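Local coordinates for archaeal flagellar ATP-binding protein FlaH (Methanocaldococcus jannaschii DSM 2661, PDB 4WIA) that probably binds and hydrolyses ATP as a component of the archaellum, the motility organelle of archaea, at residues 129-134 and 165-170; 58-63 and 123-128; 180-185 and 199-204. One frame throughout, in Å; residues are numbered along the deposited sequence.

Interaction 1: residues 129-134 and 165-170; sequences ISALIA and PKELPE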
ATOM      1  N   ILE A 129      23.752 -10.561 -15.259  1.00 51.44           N
ATOM      2  CA  ILE A 129      24.009 -11.972 -15.348  1.00 53.10           C
ATOM      3  C   ILE A 129      25.031 -12.224 -16.464  1.00 56.39           C
ATOM      4  O   ILE A 129      25.873 -13.109 -16.329  1.00 58.88           O
ATOM      5  CB  ILE A 129      22.738 -12.798 -15.546  1.00 50.20           C
ATOM      6  CG1 ILE A 129      22.945 -14.235 -15.104  1.00 54.95           C
ATOM      7  CG2 ILE A 129      22.340 -12.817 -17.000  1.00 52.79           C
ATOM      8  CD1 ILE A 129      23.297 -14.427 -13.646  1.00 56.97           C
ATOM      9  N   SER A 130      25.027 -11.401 -17.513  1.00 55.98           N
ATOM     10  CA  SER A 130      26.010 -11.564 -18.590  1.00 61.03           C
ATOM     11  C   SER A 130      27.460 -11.361 -18.103  1.00 62.20           C
ATOM     12  O   SER A 130      28.349 -12.135 -18.491  1.00 66.10           O
ATOM     13  CB  SER A 130      25.695 -10.695 -19.822  1.00 62.16           C
ATOM     14  OG  SER A 130      25.878  -9.313 -19.588  1.00 58.32           O
ATOM     15  N   ALA A 131      27.706 -10.380 -17.228  1.00 60.18           N
ATOM     16  CA  ALA A 131      29.050 -10.209 -16.650  1.00 60.65           C
ATOM     17  C   ALA A 131      29.445 -11.420 -15.787  1.00 63.66           C
ATOM     18  O   ALA A 131      30.597 -11.877 -15.834  1.00 70.26           O
ATOM     19  CB  ALA A 131      29.138  -8.947 -15.837  1.00 57.82           C
ATOM     20  N   LEU A 132      28.504 -11.976 -15.027  1.00 61.13           N
ATOM     21  CA  LEU A 132      28.799 -13.132 -14.164  1.00 57.07           C
ATOM     22  C   LEU A 132      29.106 -14.388 -14.965  1.00 60.77           C
ATOM     23  O   LEU A 132      29.976 -15.170 -14.576  1.00 63.19           O
ATOM     24  CB  LEU A 132      27.619 -13.398 -13.242  1.00 55.12           C
ATOM     25  CG  LEU A 132      27.374 -12.328 -12.179  1.00 53.47           C
ATOM     26  CD1 LEU A 132      26.031 -12.496 -11.485  1.00 51.41           C
ATOM     27  CD2 LEU A 132      28.471 -12.296 -11.115  1.00 55.40           C
ATOM     28  N   ILE A 133      28.395 -14.611 -16.069  1.00 59.38           N
ATOM     29  CA  ILE A 133      28.719 -15.728 -16.946  1.00 62.47           C
ATOM     30  C   ILE A 133      30.075 -15.505 -17.615  1.00 67.40           C
ATOM     31  O   ILE A 133      30.965 -16.352 -17.530  1.00 73.64           O
ATOM     32  CB  ILE A 133      27.642 -15.953 -18.018  1.00 61.04           C
ATOM     33  CG1 ILE A 133      26.327 -16.304 -17.305  1.00 57.47           C
ATOM     34  CG2 ILE A 133      28.072 -17.062 -18.983  1.00 64.26           C
ATOM     35  CD1 ILE A 133      25.053 -16.207 -18.141  1.00 57.04           C
ATOM     36  N   ALA A 134      30.236 -14.356 -18.262  1.00 67.73           N
ATOM     37  CA  ALA A 134      31.418 -14.080 -19.076  1.00 71.42           C
ATOM     38  C   ALA A 134      32.700 -14.166 -18.273  1.00 73.33           C
ATOM     39  O   ALA A 134      33.739 -14.439 -18.837  1.00 76.50           O
ATOM     40  CB  ALA A 134      31.302 -12.714 -19.735  1.00 71.94           C
ATOM     41  N   PRO A 165      24.631  -8.034 -24.740  1.00 70.35           N
ATOM     42  CA  PRO A 165      24.992  -9.045 -25.732  1.00 74.21           C
ATOM     43  C   PRO A 165      26.450  -8.971 -26.200  1.00 77.63           C
ATOM     44  O   PRO A 165      26.939  -9.943 -26.764  1.00 78.68           O
ATOM     45  CB  PRO A 165      24.016  -8.767 -26.901  1.00 74.80           C
ATOM     46  CG  PRO A 165      23.603  -7.349 -26.735  1.00 72.52           C
ATOM     47  CD  PRO A 165      23.612  -7.102 -25.252  1.00 70.77           C
ATOM     48  N   LYS A 166      27.129  -7.845 -25.948  1.00 76.76           N
ATOM     49  CA  LYS A 166      28.553  -7.711 -26.265  1.00 79.19           C
ATOM     50  C   LYS A 166      29.498  -8.585 -25.421  1.00 78.25           C
ATOM     51  O   LYS A 166      30.706  -8.709 -25.705  1.00 77.61           O
ATOM     52  CB  LYS A 166      29.003  -6.267 -26.158  1.00 81.22           C
ATOM     53  CG  LYS A 166      28.567  -5.423 -27.337  1.00 85.86           C
ATOM     54  CD  LYS A 166      28.721  -3.931 -27.058  1.00 88.42           C
ATOM     55  CE  LYS A 166      28.896  -3.128 -28.327  1.00 93.82           C
ATOM     56  NZ  LYS A 166      30.231  -3.393 -28.928  1.00 99.42           N
ATOM     57  N   GLU A 167      28.948  -9.167 -24.378  1.00 74.94           N
ATOM     58  CA  GLU A 167      29.749  -9.819 -23.381  1.00 75.63           C
ATOM     59  C   GLU A 167      29.693 -11.301 -23.637  1.00 76.26           C
ATOM     60  O   GLU A 167      30.500 -12.009 -23.082  1.00 81.52           O
ATOM     61  CB  GLU A 167      29.219  -9.541 -21.975  1.00 74.75           C
ATOM     62  CG  GLU A 167      29.685  -8.245 -21.314  1.00 77.09           C
ATOM     63  CD  GLU A 167      29.226  -8.090 -19.851  1.00 75.82           C
ATOM     64  OE1 GLU A 167      29.970  -7.469 -19.057  1.00 85.60           O
ATOM     65  OE2 GLU A 167      28.140  -8.544 -19.475  1.00 67.02           O
ATOM     66  N   LEU A 168      28.767 -11.773 -24.476  1.00 73.98           N
ATOM     67  CA  LEU A 168      28.584 -13.200 -24.690  1.00 72.02           C
ATOM     68  C   LEU A 168      28.373 -13.526 -26.152  1.00 76.15           C
ATOM     69  O   LEU A 168      27.799 -12.723 -26.892  1.00 73.85           O
ATOM     70  CB  LEU A 168      27.366 -13.688 -23.924  1.00 66.99           C
ATOM     71  CG  LEU A 168      27.374 -13.480 -22.419  1.00 62.69           C
ATOM     72  CD1 LEU A 168      26.038 -13.942 -21.878  1.00 59.94           C
ATOM     73  CD2 LEU A 168      28.505 -14.226 -21.751  1.00 63.76           C
ATOM     74  N   PRO A 169      28.871 -14.709 -26.598  1.00 79.08           N
ATOM     75  CA  PRO A 169      28.525 -15.190 -27.955  1.00 80.86           C
ATOM     76  C   PRO A 169      27.018 -15.510 -28.142  1.00 78.18           C
ATOM     77  O   PRO A 169      26.284 -15.804 -27.190  1.00 73.12           O
ATOM     78  CB  PRO A 169      29.402 -16.451 -28.157  1.00 84.79           C
ATOM     79  CG  PRO A 169      30.095 -16.704 -26.866  1.00 83.69           C
ATOM     80  CD  PRO A 169      29.829 -15.577 -25.898  1.00 80.05           C
ATOM     81  N   GLU A 170      26.609 -15.428 -29.401  1.00 81.74           N
ATOM     82  CA  GLU A 170      25.242 -15.636 -29.851  1.00 82.80           C
ATOM     83  C   GLU A 170      24.735 -17.010 -29.465  1.00 84.07           C
ATOM     84  O   GLU A 170      23.566 -17.189 -29.149  1.00 83.71           O
ATOM     85  CB  GLU A 170      25.178 -15.446 -31.369  1.00 86.54           C
ATOM     86  CG  GLU A 170      23.806 -15.322 -32.019  1.00 87.33           C
ATOM     87  CD  GLU A 170      22.754 -14.482 -31.299  1.00 83.69           C
ATOM     88  OE1 GLU A 170      22.992 -13.667 -30.373  1.00 81.52           O
ATOM     89  OE2 GLU A 170      21.601 -14.669 -31.708  1.00 84.39           O
TER

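Interaction 2: residues 58-63 and 123-128; sequences VTYVST and VIIFDS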
ATOM      1  N   VAL A  58      12.764  -8.316  -2.196  1.00 37.10           N
ATOM      2  CA  VAL A  58      13.599  -8.354  -3.344  1.00 36.79           C
ATOM      3  C   VAL A  58      15.056  -8.609  -2.926  1.00 39.34           C
ATOM      4  O   VAL A  58      15.535  -8.019  -1.957  1.00 38.43           O
ATOM      5  CB  VAL A  58      13.520  -7.014  -4.094  1.00 37.79           C
ATOM      6  CG1 VAL A  58      14.471  -7.007  -5.272  1.00 39.73           C
ATOM      7  CG2 VAL A  58      12.111  -6.765  -4.592  1.00 40.45           C
ATOM      8  N   THR A  59      15.754  -9.432  -3.701  1.00 38.20           N
ATOM      9  CA  THR A  59      17.176  -9.483  -3.695  1.00 39.38           C
ATOM     10  C   THR A  59      17.698  -8.836  -4.964  1.00 39.29           C
ATOM     11  O   THR A  59      17.260  -9.191  -6.078  1.00 42.44           O
ATOM     12  CB  THR A  59      17.688 -10.934  -3.677  1.00 41.37           C
ATOM     13  OG1 THR A  59      17.338 -11.526  -2.429  1.00 41.96           O
ATOM     14  CG2 THR A  59      19.242 -10.998  -3.813  1.00 41.84           C
ATOM     15  N   TYR A  60      18.653  -7.917  -4.820  1.00 37.78           N
ATOM     16  CA  TYR A  60      19.240  -7.277  -5.983  1.00 38.02           C
ATOM     17  C   TYR A  60      20.737  -7.543  -5.982  1.00 39.28           C
ATOM     18  O   TYR A  60      21.428  -7.041  -5.120  1.00 43.63           O
ATOM     19  CB  TYR A  60      18.917  -5.783  -5.955  1.00 39.02           C
ATOM     20  CG  TYR A  60      19.121  -5.032  -7.271  1.00 37.03           C
ATOM     21  CD1 TYR A  60      20.348  -4.970  -7.876  1.00 38.61           C
ATOM     22  CD2 TYR A  60      18.072  -4.374  -7.880  1.00 37.13           C
ATOM     23  CE1 TYR A  60      20.558  -4.311  -9.063  1.00 39.99           C
ATOM     24  CE2 TYR A  60      18.259  -3.674  -9.070  1.00 35.41           C
ATOM     25  CZ  TYR A  60      19.479  -3.635  -9.659  1.00 40.37           C
ATOM     26  OH  TYR A  60      19.721  -2.958 -10.845  1.00 41.67           O
ATOM     27  N   VAL A  61      21.231  -8.282  -6.982  1.00 38.41           N
ATOM     28  CA  VAL A  61      22.614  -8.605  -7.109  1.00 40.85           C
ATOM     29  C   VAL A  61      23.159  -7.751  -8.245  1.00 43.22           C
ATOM     30  O   VAL A  61      22.741  -7.911  -9.378  1.00 45.94           O
ATOM     31  CB  VAL A  61      22.809 -10.091  -7.463  1.00 44.40           C
ATOM     32  CG1 VAL A  61      24.304 -10.469  -7.573  1.00 44.98           C
ATOM     33  CG2 VAL A  61      22.119 -10.983  -6.456  1.00 43.25           C
ATOM     34  N   SER A  62      24.111  -6.880  -7.929  1.00 43.85           N
ATOM     35  CA  SER A  62      24.699  -5.956  -8.870  1.00 44.89           C
ATOM     36  C   SER A  62      26.212  -6.259  -9.085  1.00 46.98           C
ATOM     37  O   SER A  62      26.966  -6.283  -8.143  1.00 47.86           O
ATOM     38  CB  SER A  62      24.606  -4.524  -8.320  1.00 43.26           C
ATOM     39  OG  SER A  62      25.263  -3.601  -9.173  1.00 43.71           O
ATOM     40  N   THR A  63      26.624  -6.361 -10.338  1.00 48.69           N
ATOM     41  CA  THR A  63      28.014  -6.376 -10.704  1.00 51.06           C
ATOM     42  C   THR A  63      28.602  -5.000 -10.906  1.00 55.53           C
ATOM     43  O   THR A  63      29.714  -4.894 -11.380  1.00 57.07           O
ATOM     44  CB  THR A  63      28.181  -7.138 -12.031  1.00 53.14           C
ATOM     45  OG1 THR A  63      27.315  -6.594 -13.039  1.00 52.16           O
ATOM     46  CG2 THR A  63      27.804  -8.582 -11.826  1.00 52.98           C
ATOM     47  N   VAL A 123      11.602 -11.988  -5.183  1.00 35.50           N
ATOM     48  CA  VAL A 123      12.077 -11.575  -6.473  1.00 35.65           C
ATOM     49  C   VAL A 123      13.559 -11.498  -6.391  1.00 37.00           C
ATOM     50  O   VAL A 123      14.067 -10.862  -5.475  1.00 36.39           O
ATOM     51  CB  VAL A 123      11.538 -10.156  -6.821  1.00 36.23           C
ATOM     52  CG1 VAL A 123      12.065  -9.686  -8.157  1.00 35.95           C
ATOM     53  CG2 VAL A 123      10.007 -10.152  -6.865  1.00 35.38           C
ATOM     54  N   ILE A 124      14.259 -12.061  -7.378  1.00 36.56           N
ATOM     55  CA  ILE A 124      15.706 -11.995  -7.387  1.00 39.09           C
ATOM     56  C   ILE A 124      16.209 -11.406  -8.672  1.00 39.19           C
ATOM     57  O   ILE A 124      15.914 -11.903  -9.749  1.00 40.24           O
ATOM     58  CB  ILE A 124      16.317 -13.405  -7.194  1.00 40.90           C
ATOM     59  CG1 ILE A 124      15.776 -14.044  -5.895  1.00 40.60           C
ATOM     60  CG2 ILE A 124      17.824 -13.331  -7.141  1.00 43.72           C
ATOM     61  CD1 ILE A 124      14.576 -14.925  -6.098  1.00 41.72           C
ATOM     62  N   ILE A 125      17.035 -10.363  -8.560  1.00 40.52           N
ATOM     63  CA  ILE A 125      17.495  -9.639  -9.736  1.00 39.34           C
ATOM     64  C   ILE A 125      19.018  -9.831  -9.902  1.00 40.90           C
ATOM     65  O   ILE A 125      19.728  -9.544  -8.958  1.00 41.12           O
ATOM     66  CB  ILE A 125      17.164  -8.159  -9.544  1.00 37.16           C
ATOM     67  CG1 ILE A 125      15.643  -7.977  -9.505  1.00 38.43           C
ATOM     68  CG2 ILE A 125      17.742  -7.319 -10.659  1.00 39.67           C
ATOM     69  CD1 ILE A 125      15.114  -6.595  -9.184  1.00 37.52           C
ATOM     70  N   PHE A 126      19.494 -10.193 -11.113  1.00 37.26           N
ATOM     71  CA  PHE A 126      20.894 -10.194 -11.412  1.00 40.53           C
ATOM     72  C   PHE A 126      21.206  -9.160 -12.477  1.00 42.34           C
ATOM     73  O   PHE A 126      20.867  -9.342 -13.634  1.00 42.28           O
ATOM     74  CB  PHE A 126      21.374 -11.572 -11.899  1.00 42.73           C
ATOM     75  CG  PHE A 126      21.107 -12.664 -10.906  1.00 42.60           C
ATOM     76  CD1 PHE A 126      21.956 -12.860  -9.869  1.00 43.81           C
ATOM     77  CD2 PHE A 126      19.948 -13.390 -10.945  1.00 44.37           C
ATOM     78  CE1 PHE A 126      21.726 -13.817  -8.898  1.00 43.23           C
ATOM     79  CE2 PHE A 126      19.691 -14.330  -9.964  1.00 45.52           C
ATOM     80  CZ  PHE A 126      20.588 -14.527  -8.928  1.00 42.38           C
ATOM     81  N   ASP A 127      21.881  -8.086 -12.078  1.00 41.13           N
ATOM     82  CA  ASP A 127      22.234  -7.041 -12.999  1.00 43.36           C
ATOM     83  C   ASP A 127      23.745  -6.838 -12.871  1.00 44.97           C
ATOM     84  O   ASP A 127      24.157  -5.990 -12.082  1.00 42.68           O
ATOM     85  CB  ASP A 127      21.463  -5.771 -12.586  1.00 41.87           C
ATOM     86  CG  ASP A 127      21.791  -4.572 -13.454  1.00 43.03           C
ATOM     87  OD1 ASP A 127      22.197  -4.808 -14.613  1.00 43.48           O
ATOM     88  OD2 ASP A 127      21.623  -3.410 -12.988  1.00 40.30           O
ATOM     89  N   SER A 128      24.601  -7.578 -13.586  1.00 47.69           N
ATOM     90  CA  SER A 128      24.372  -8.248 -14.851  1.00 48.60           C
ATOM     91  C   SER A 128      24.655  -9.748 -14.735  1.00 52.04           C
ATOM     92  O   SER A 128      25.704 -10.161 -14.213  1.00 55.17           O
ATOM     93  CB  SER A 128      25.375  -7.626 -15.830  1.00 51.08           C
ATOM     94  OG  SER A 128      25.664  -8.426 -16.973  1.00 54.37           O
TER

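Interaction 3: residues 180-185 and 199-204; sequences ATMLIR and AKILKY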
ATOM      1  N   ALA A 180      14.048 -17.714 -21.284  1.00 56.00           N
ATOM      2  CA  ALA A 180      13.248 -16.602 -20.761  1.00 52.93           C
ATOM      3  C   ALA A 180      11.724 -16.905 -20.861  1.00 52.37           C
ATOM      4  O   ALA A 180      11.277 -17.427 -21.861  1.00 51.21           O
ATOM      5  CB  ALA A 180      13.573 -15.333 -21.535  1.00 51.84           C
ATOM      6  N   THR A 181      10.946 -16.584 -19.828  1.00 49.38           N
ATOM      7  CA  THR A 181       9.516 -16.537 -19.980  1.00 49.76           C
ATOM      8  C   THR A 181       9.083 -15.144 -20.494  1.00 48.58           C
ATOM      9  O   THR A 181       8.109 -15.022 -21.244  1.00 50.73           O
ATOM     10  CB  THR A 181       8.775 -16.842 -18.672  1.00 48.97           C
ATOM     11  OG1 THR A 181       9.014 -15.789 -17.725  1.00 45.03           O
ATOM     12  CG2 THR A 181       9.208 -18.160 -18.148  1.00 49.06           C
HETATM   13  N   MSE A 182       9.793 -14.108 -20.079  1.00 45.96           N
HETATM   14  CA  MSE A 182       9.566 -12.780 -20.572  1.00 45.06           C
HETATM   15  C   MSE A 182      10.875 -12.261 -21.095  1.00 46.67           C
HETATM   16  O   MSE A 182      11.833 -12.162 -20.371  1.00 48.41           O
HETATM   17  CB  MSE A 182       9.028 -11.901 -19.457  1.00 43.68           C
HETATM   18  CG  MSE A 182       8.665 -10.511 -19.976  1.00 43.49           C
HETATM   19 SE   MSE A 182       8.022  -9.451 -18.484  1.00 43.39          SE
HETATM   20  CE  MSE A 182       7.148  -8.041 -19.483  1.00 45.06           C
ATOM     21  N   LEU A 183      10.921 -11.903 -22.362  1.00 48.54           N
ATOM     22  CA  LEU A 183      12.098 -11.337 -22.945  1.00 49.69           C
ATOM     23  C   LEU A 183      11.877  -9.891 -23.405  1.00 49.26           C
ATOM     24  O   LEU A 183      10.996  -9.609 -24.215  1.00 52.89           O
ATOM     25  CB  LEU A 183      12.521 -12.159 -24.133  1.00 53.09           C
ATOM     26  CG  LEU A 183      13.772 -11.647 -24.866  1.00 54.93           C
ATOM     27  CD1 LEU A 183      15.056 -11.844 -24.044  1.00 55.69           C
ATOM     28  CD2 LEU A 183      13.909 -12.314 -26.244  1.00 57.25           C
ATOM     29  N   ILE A 184      12.712  -8.996 -22.903  1.00 46.61           N
ATOM     30  CA  ILE A 184      12.610  -7.608 -23.180  1.00 46.55           C
ATOM     31  C   ILE A 184      13.921  -7.141 -23.739  1.00 48.95           C
ATOM     32  O   ILE A 184      14.981  -7.333 -23.120  1.00 52.25           O
ATOM     33  CB  ILE A 184      12.345  -6.794 -21.909  1.00 43.77           C
ATOM     34  CG1 ILE A 184      11.101  -7.294 -21.222  1.00 42.76           C
ATOM     35  CG2 ILE A 184      12.201  -5.330 -22.265  1.00 45.94           C
ATOM     36  CD1 ILE A 184      10.895  -6.687 -19.839  1.00 41.55           C
ATOM     37  N   ARG A 185      13.868  -6.487 -24.889  1.00 51.65           N
ATOM     38  CA  ARG A 185      15.060  -5.907 -25.487  1.00 55.41           C
ATOM     39  C   ARG A 185      15.042  -4.397 -25.411  1.00 54.89           C
ATOM     40  O   ARG A 185      14.055  -3.770 -25.796  1.00 57.58           O
ATOM     41  CB  ARG A 185      15.206  -6.380 -26.937  1.00 60.37           C
ATOM     42  CG  ARG A 185      16.316  -5.694 -27.711  1.00 66.62           C
ATOM     43  CD  ARG A 185      16.638  -6.434 -28.978  1.00 75.29           C
ATOM     44  NE  ARG A 185      17.266  -5.564 -29.958  1.00 86.86           N
ATOM     45  CZ  ARG A 185      18.586  -5.373 -30.103  1.00 92.17           C
ATOM     46  NH1 ARG A 185      19.488  -5.997 -29.339  1.00 94.52           N
ATOM     47  NH2 ARG A 185      19.015  -4.538 -31.045  1.00 94.80           N
ATOM     48  N   ALA A 199      11.916  -0.193 -24.674  1.00 52.15           N
ATOM     49  CA  ALA A 199      11.884  -1.548 -24.180  1.00 48.38           C
ATOM     50  C   ALA A 199      10.852  -2.306 -24.975  1.00 53.26           C
ATOM     51  O   ALA A 199       9.676  -1.995 -24.911  1.00 58.19           O
ATOM     52  CB  ALA A 199      11.504  -1.543 -22.746  1.00 46.54           C
ATOM     53  N   LYS A 200      11.280  -3.285 -25.775  1.00 55.36           N
ATOM     54  CA  LYS A 200      10.373  -4.042 -26.566  1.00 55.14           C
ATOM     55  C   LYS A 200      10.203  -5.454 -25.990  1.00 55.02           C
ATOM     56  O   LYS A 200      11.185  -6.167 -25.729  1.00 54.97           O
ATOM     57  CB  LYS A 200      10.888  -4.097 -27.967  1.00 60.37           C
ATOM     58  CG  LYS A 200       9.882  -4.657 -28.941  1.00 65.44           C
ATOM     59  CD  LYS A 200      10.497  -4.711 -30.330  1.00 70.31           C
ATOM     60  CE  LYS A 200       9.526  -4.341 -31.421  1.00 78.36           C
ATOM     61  NZ  LYS A 200      10.334  -3.893 -32.584  1.00 87.19           N
ATOM     62  N   ILE A 201       8.955  -5.884 -25.852  1.00 52.20           N
ATOM     63  CA  ILE A 201       8.672  -7.149 -25.223  1.00 51.41           C
ATOM     64  C   ILE A 201       8.587  -8.153 -26.351  1.00 53.07           C
ATOM     65  O   ILE A 201       7.568  -8.274 -26.996  1.00 55.62           O
ATOM     66  CB  ILE A 201       7.374  -7.094 -24.424  1.00 50.26           C
ATOM     67  CG1 ILE A 201       7.556  -6.155 -23.229  1.00 50.42           C
ATOM     68  CG2 ILE A 201       6.983  -8.504 -23.990  1.00 50.90           C
ATOM     69  CD1 ILE A 201       6.323  -5.920 -22.367  1.00 50.75           C
ATOM     70  N   LEU A 202       9.673  -8.878 -26.576  1.00 53.59           N
ATOM     71  CA  LEU A 202       9.732  -9.848 -27.661  1.00 54.36           C
ATOM     72  C   LEU A 202       8.987 -11.117 -27.347  1.00 52.17           C
ATOM     73  O   LEU A 202       8.574 -11.794 -28.239  1.00 55.88           O
ATOM     74  CB  LEU A 202      11.160 -10.188 -27.980  1.00 55.69           C
ATOM     75  CG  LEU A 202      12.037  -9.010 -28.347  1.00 56.82           C
ATOM     76  CD1 LEU A 202      13.486  -9.456 -28.478  1.00 58.08           C
ATOM     77  CD2 LEU A 202      11.551  -8.380 -29.629  1.00 60.19           C
ATOM     78  N   LYS A 203       8.741 -11.400 -26.084  1.00 50.87           N
ATOM     79  CA  LYS A 203       8.115 -12.654 -25.706  1.00 51.11           C
ATOM     80  C   LYS A 203       7.603 -12.501 -24.316  1.00 46.83           C
ATOM     81  O   LYS A 203       8.225 -11.846 -23.505  1.00 43.08           O
ATOM     82  CB  LYS A 203       9.194 -13.717 -25.733  1.00 56.48           C
ATOM     83  CG  LYS A 203       8.823 -15.107 -25.271  1.00 60.44           C
ATOM     84  CD  LYS A 203      10.130 -15.908 -25.230  1.00 61.05           C
ATOM     85  CE  LYS A 203       9.967 -17.307 -24.755  1.00 61.88           C
ATOM     86  NZ  LYS A 203      11.319 -17.875 -24.558  1.00 64.56           N
ATOM     87  N   TYR A 204       6.461 -13.094 -24.031  1.00 47.36           N
ATOM     88  CA  TYR A 204       5.821 -12.923 -22.752  1.00 47.10           C
ATOM     89  C   TYR A 204       4.919 -14.088 -22.496  1.00 50.42           C
ATOM     90  O   TYR A 204       3.723 -14.006 -22.693  1.00 56.59           O
ATOM     91  CB  TYR A 204       4.991 -11.608 -22.749  1.00 47.43           C
ATOM     92  CG  TYR A 204       4.608 -11.033 -21.372  1.00 45.67           C
ATOM     93  CD1 TYR A 204       4.935 -11.686 -20.197  1.00 45.81           C
ATOM     94  CD2 TYR A 204       3.883  -9.848 -21.276  1.00 44.74           C
ATOM     95  CE1 TYR A 204       4.563 -11.155 -18.961  1.00 47.83           C
ATOM     96  CE2 TYR A 204       3.501  -9.312 -20.074  1.00 43.99           C
ATOM     97  CZ  TYR A 204       3.844  -9.955 -18.906  1.00 46.38           C
ATOM     98  OH  TYR A 204       3.490  -9.405 -17.680  1.00 44.60           O
TER

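Interaction 1: residues 129-134 and 165-170
E167 reaches from segment 165-170, the loop leading into helix 170-179, to the first turn of helix 129-134, and its side chain can be followed atom by atom along that turn. CB lies nearest to S130 OG, at 4.1 Å. CG stands anti to the carbonyl carbon (chi1 -85°), and an extended chain beyond it (chi2 -174°) carries the carboxylate to S130 and A131. OE1 rests against A131 CB at 3.6 Å, whereas OE2 accepts a hydrogen bond from S130 OG. The modelled OG-OE2 separation of 2.4 Å is very short, so its exact length is doubtful. OE2 also comes close to the backbone N of A131, but the angle is too poor for a hydrogen bond; that amide is instead bonded to S128 OG. The S130 hydroxyl has further partners in S128 OG and the backbone N of N164, residues just past the ends of strands 123-127 and 158-163.

L168 supplies the apolar half. Its CD1 meets S130 CB at 3.9 Å, while CD2 packs on A134 CB at 3.8 Å and on I133 CG2 at 4.0 Å. The I133 and L168 side chains cross at about a right angle. The carbonyl O of E167 lies 3.5 Å from A134 CB. S130 lies near K40, which probably binds ATP, and the nearest atom of the E167 side chain is about 4 Å from a bound sulfate. The pairing joins the short helix after strand 123-127 to the loop after strand 158-163, two neighbouring parallel strands, beside the probable nucleotide site of a KaiC-like P-loop ATPase.

Interaction 2: residues 58-63 and 123-128
Y60 and I125 meet over a ring face: I125 CG2 stands 4.0 Å from the centroid of the Y60 ring and 11° off its normal, a CH-pi contact. I125 CD1 lies 3.9 Å from Y60 CD2 and also touches V58 CG1. With CG anti to the backbone N (chi1 -164°), the tyrosine runs alongside D127, and its OH donates to D127 OD2 at 2.9 Å, arriving on the anti side, 22° out of the carboxylate plane. A phenylalanine in place of Y60 would probably leave OD2 without this donor and the carboxylate less restrained in its rotation. On the face shared by T59, I124, V61 and F126, V61 CG2 packs against F126 CE1 at 3.8 Å.

The backbones that hold these groups are nearly parallel strands, in register from V58-V123 to S62-D127. Neighbouring central strands of this kind are the core of the P-loop NTPase fold, and D127, at the end of its strand, is placed as a Walker B aspartate would be. The pairing alternates regularly: T59 N donates to V123 O, I125 N to T59 O, V61 N to I125 O and D127 N to V61 O, each at 2.8 Å. Where the strands end, T63 N bonds to D127 O at 3.0 Å, and T63 OG1 accepts at 2.9 Å from S128 N, the nitrogen of the cis peptide that joins D127 to S128.

Further out, S41 OG is a second hydrogen-bond partner of D127 OD2, and T162 OG1 bonds to OD1. C44 and Q45 of helix 40-53 touch Y60, while the F126 ring meets that of F149.

Interaction 3: residues 180-185 and 199-204
K203, L183 and M182 have the most surface buried where strands 182-185 and 199-204 run antiparallel, their axes 4.5 Å apart at closest approach. L183 sits at the centre. Its N donates to K203 O at 2.9 Å, and its own O receives L202 N at 2.8 Å. A weak bond from K203 N, 3.4 Å long, reaches the same L183 O. Two residues, L202 and K203, thus oppose one, which defines a classic beta bulge and shifts the register by one before the I184-I201 pair. Between R185 and K200 the regular hydrogen-bonded pairing is restored in both directions. The extra residue also gives L183 an added apolar neighbour: the L183 and L202 side chains cross obliquely, CD2 of L183 lying 3.7 Å from CD1 of L202, while L183 CB faces K203 CB.

M182, present as selenomethionine, lies on the face it shares with I184, I201 and Y204, in a hairpin that continues a largely parallel P-loop sheet into antiparallel strands. Its chain is fully extended (chi1 -175°, chi2 -179°) alongside Y204, and this carries the terminal CE over the centre of the ring, 3.9 Å from the centroid and 12° off the normal. SE also lies above that face, so the pair is a Met-aromatic contact. CE also packs against I201 CD1 at 3.7 Å, and the Y204 hydroxyl is bonded to I20 O.

K203 runs extended past T181, and its NZ donates a hydrogen bond to A180 O at 2.7 Å, in the carbonyl plane. NZ also bonds to R177 O and weakly to T178 O, carbonyls in the last turn of helix 170-179. An ammonium group gripped by carbonyls at a helix C-terminus is likely to be stabilised in its charged form by the helix dipole.

Interaction 2 lies deepest, every touching residue buried, with its centre about 7 Å from that of the chain; interaction 3 is also mostly buried, but R185, K200, L202 and K203 reach toward its more exposed side, and interaction 1 is partly open. Interactions 2 and 3 reach the same nine-stranded sheet at different places, one by parallel pairing, the other by a bulged antiparallel hairpin, about 11 Å apart at their nearest atoms. Interaction 1 relies on side chains instead of strand pairing. It adjoins interaction 2, since helix 129-134 follows strand 123-127 in the chain, with S128 between, and the two touch where L132 packs on T63 and E167 meets S128.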